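Local coordinates for protein methionine gamma-lyase (PDB 1E5E) that belongs to the pyridoxal-phosphate-dependent enzymes of the Cys/Met metabolism family and assembles from four copies of its chain, at residues Asn329-Thr334 with Ile385-Gln390. Sequence-based numbering, arbitrary orientation.
Sequences NLKLIT and IADFKQ
In the C-terminal domain of this fold type I PLP-dependent enzyme, the loop joining helix 319-328 to strand 334-335 is held to helix 381-396 chiefly by one buried carboxylate, that of Asp387, which takes three successive backbone N-H groups. Lys331 N gives a bond of 2.8 Å to the syn lone pair of Asp387 OD1. Leu332 N reaches Asp387 OD2 at 2.7 Å, from well above the carboxylate plane, while Ile333 N meets the same oxygen at 2.9 Å, nearly along its C-O axis and from the same face. With CG anti to the backbone N (chi1 -166°), Asp387 extends from the helix into the bend of the loop, where its short acid can meet all three amides.

One helical turn on, the amide of Gln390 has two N-H groups, one for each acceptor: NE2 donates to Asp387 OD1 at 3.0 Å and, almost straight, to Asn329 O at 2.7 Å. Both oxygens lie close to the amide plane, and as both accept, they mark this end as the NH2. Four N-H donors thus surround the carboxylate, probably favouring its charged form. Lys331 crosses Gln390 obliquely, its CE 3.7 Å from Gln390 OE1.

On the side of Phe388, Ile333 CD1 sits over one face of the ring, 3.2 Å from CE2, and Leu330 CD2 approaches CD1 of that ring obliquely at 4.1 Å. Leu330, Ile333 and Phe388 all also touch Ile346 of strand 345-347. A helix aspartate thus accepts consecutive loop N-H groups beside the apolar core between helix 381-396 and the mixed, largely antiparallel sheet of the C-terminal domain.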
loop_
_atom_site.group_PDB
_atom_site.type_symbol
_atom_site.label_atom_id
_atom_site.label_comp_id
_atom_site.label_asym_id
_atom_site.label_seq_id
_atom_site.Cartn_x
_atom_site.Cartn_y
_atom_site.Cartn_z
ATOM N N ASN A 329 24.355 18.037 -17.625
ATOM C CA ASN A 329 25.586 17.320 -17.265
ATOM C C ASN A 329 25.746 17.017 -15.780
ATOM O O ASN A 329 26.801 16.653 -15.246
ATOM C CB ASN A 329 26.744 18.171 -17.831
ATOM C CG ASN A 329 26.780 18.047 -19.353
ATOM O OD1 ASN A 329 26.948 16.936 -19.892
ATOM N ND2 ASN A 329 26.448 19.109 -20.078
ATOM N N LEU A 330 24.688 17.321 -15.032
ATOM C CA LEU A 330 24.669 17.051 -13.597
ATOM C C LEU A 330 24.513 15.536 -13.399
ATOM O O LEU A 330 23.725 14.930 -14.118
ATOM C CB LEU A 330 23.556 17.823 -12.898
ATOM C CG LEU A 330 23.851 19.338 -12.793
ATOM C CD1 LEU A 330 22.602 20.086 -12.301
ATOM C CD2 LEU A 330 24.987 19.575 -11.819
ATOM N N LYS A 331 25.311 14.979 -12.504
ATOM C CA LYS A 331 25.248 13.553 -12.257
ATOM C C LYS A 331 24.591 13.161 -10.934
ATOM O O LYS A 331 24.224 12.001 -10.773
ATOM C CB LYS A 331 26.655 12.927 -12.363
ATOM C CG LYS A 331 27.269 13.112 -13.767
ATOM C CD LYS A 331 28.785 12.924 -13.666
ATOM C CE LYS A 331 29.508 13.498 -14.892
ATOM N NZ LYS A 331 29.861 12.479 -15.915
ATOM N N LEU A 332 24.503 14.017 -9.939
ATOM C CA LEU A 332 23.967 13.610 -8.643
ATOM C C LEU A 332 22.612 14.269 -8.443
ATOM O O LEU A 332 21.630 13.623 -8.048
ATOM C CB LEU A 332 24.992 13.957 -7.579
ATOM C CG LEU A 332 24.541 13.759 -6.117
ATOM C CD1 LEU A 332 24.131 12.309 -5.899
ATOM C CD2 LEU A 332 25.659 14.230 -5.207
ATOM N N ILE A 333 22.548 15.557 -8.770
ATOM C CA ILE A 333 21.310 16.328 -8.685
ATOM C C ILE A 333 20.375 15.820 -9.793
ATOM O O ILE A 333 20.880 15.475 -10.870
ATOM C CB ILE A 333 21.582 17.826 -8.758
ATOM C CG1 ILE A 333 22.457 18.137 -7.519
ATOM C CG2 ILE A 333 20.278 18.617 -8.662
ATOM C CD1 ILE A 333 23.350 19.325 -7.677
ATOM N N THR A 334 19.103 15.659 -9.489
ATOM C CA THR A 334 18.151 15.054 -10.396
ATOM C C THR A 334 17.316 16.079 -11.144
ATOM O O THR A 334 16.831 17.037 -10.540
ATOM C CB THR A 334 17.202 14.119 -9.588
ATOM O OG1 THR A 334 18.014 13.067 -9.019
ATOM C CG2 THR A 334 16.170 13.464 -10.489
ATOM N N ILE A 385 28.262 19.941 -4.039
ATOM C CA ILE A 385 29.085 21.029 -4.569
ATOM C C ILE A 385 29.996 20.474 -5.656
ATOM O O ILE A 385 30.037 21.112 -6.707
ATOM C CB ILE A 385 29.949 21.663 -3.463
ATOM C CG1 ILE A 385 29.049 22.513 -2.548
ATOM C CG2 ILE A 385 31.096 22.465 -4.083
ATOM C CD1 ILE A 385 29.682 22.898 -1.215
ATOM N N ALA A 386 30.577 19.286 -5.456
ATOM C CA ALA A 386 31.370 18.698 -6.543
ATOM C C ALA A 386 30.550 18.423 -7.794
ATOM O O ALA A 386 31.121 18.492 -8.896
ATOM C CB ALA A 386 32.105 17.415 -6.106
ATOM N N ASP A 387 29.239 18.116 -7.689
ATOM C CA ASP A 387 28.475 17.897 -8.919
ATOM C C ASP A 387 28.320 19.237 -9.639
ATOM O O ASP A 387 28.336 19.315 -10.886
ATOM C CB ASP A 387 27.111 17.287 -8.570
ATOM C CG ASP A 387 26.361 16.714 -9.739
ATOM O OD1 ASP A 387 27.003 16.334 -10.748
ATOM O OD2 ASP A 387 25.102 16.653 -9.678
ATOM N N PHE A 388 28.075 20.313 -8.855
ATOM C CA PHE A 388 27.993 21.610 -9.555
ATOM C C PHE A 388 29.355 22.031 -10.111
ATOM O O PHE A 388 29.418 22.560 -11.228
ATOM C CB PHE A 388 27.443 22.687 -8.663
ATOM C CG PHE A 388 25.951 22.690 -8.512
ATOM C CD1 PHE A 388 25.143 23.020 -9.581
ATOM C CD2 PHE A 388 25.374 22.393 -7.296
ATOM C CE1 PHE A 388 23.766 23.062 -9.443
ATOM C CE2 PHE A 388 23.998 22.445 -7.180
ATOM C CZ PHE A 388 23.184 22.766 -8.239
ATOM N N LYS A 389 30.432 21.794 -9.376
ATOM C CA LYS A 389 31.757 22.148 -9.886
ATOM C C LYS A 389 32.046 21.506 -11.250
ATOM O O LYS A 389 32.488 22.237 -12.140
ATOM C CB LYS A 389 32.864 21.762 -8.934
ATOM C CG LYS A 389 34.274 21.899 -9.523
ATOM C CD LYS A 389 35.241 22.104 -8.363
ATOM C CE LYS A 389 36.674 21.778 -8.774
ATOM N NZ LYS A 389 37.092 22.606 -9.927
ATOM N N GLN A 390 31.848 20.208 -11.411
ATOM C CA GLN A 390 32.164 19.592 -12.682
ATOM C C GLN A 390 31.220 20.156 -13.746
ATOM O O GLN A 390 31.668 20.439 -14.860
ATOM C CB GLN A 390 32.134 18.068 -12.701
ATOM C CG GLN A 390 30.852 17.354 -12.319
ATOM C CD GLN A 390 29.899 17.108 -13.459
ATOM O OE1 GLN A 390 30.370 17.119 -14.605
ATOM N NE2 GLN A 390 28.600 16.932 -13.208
#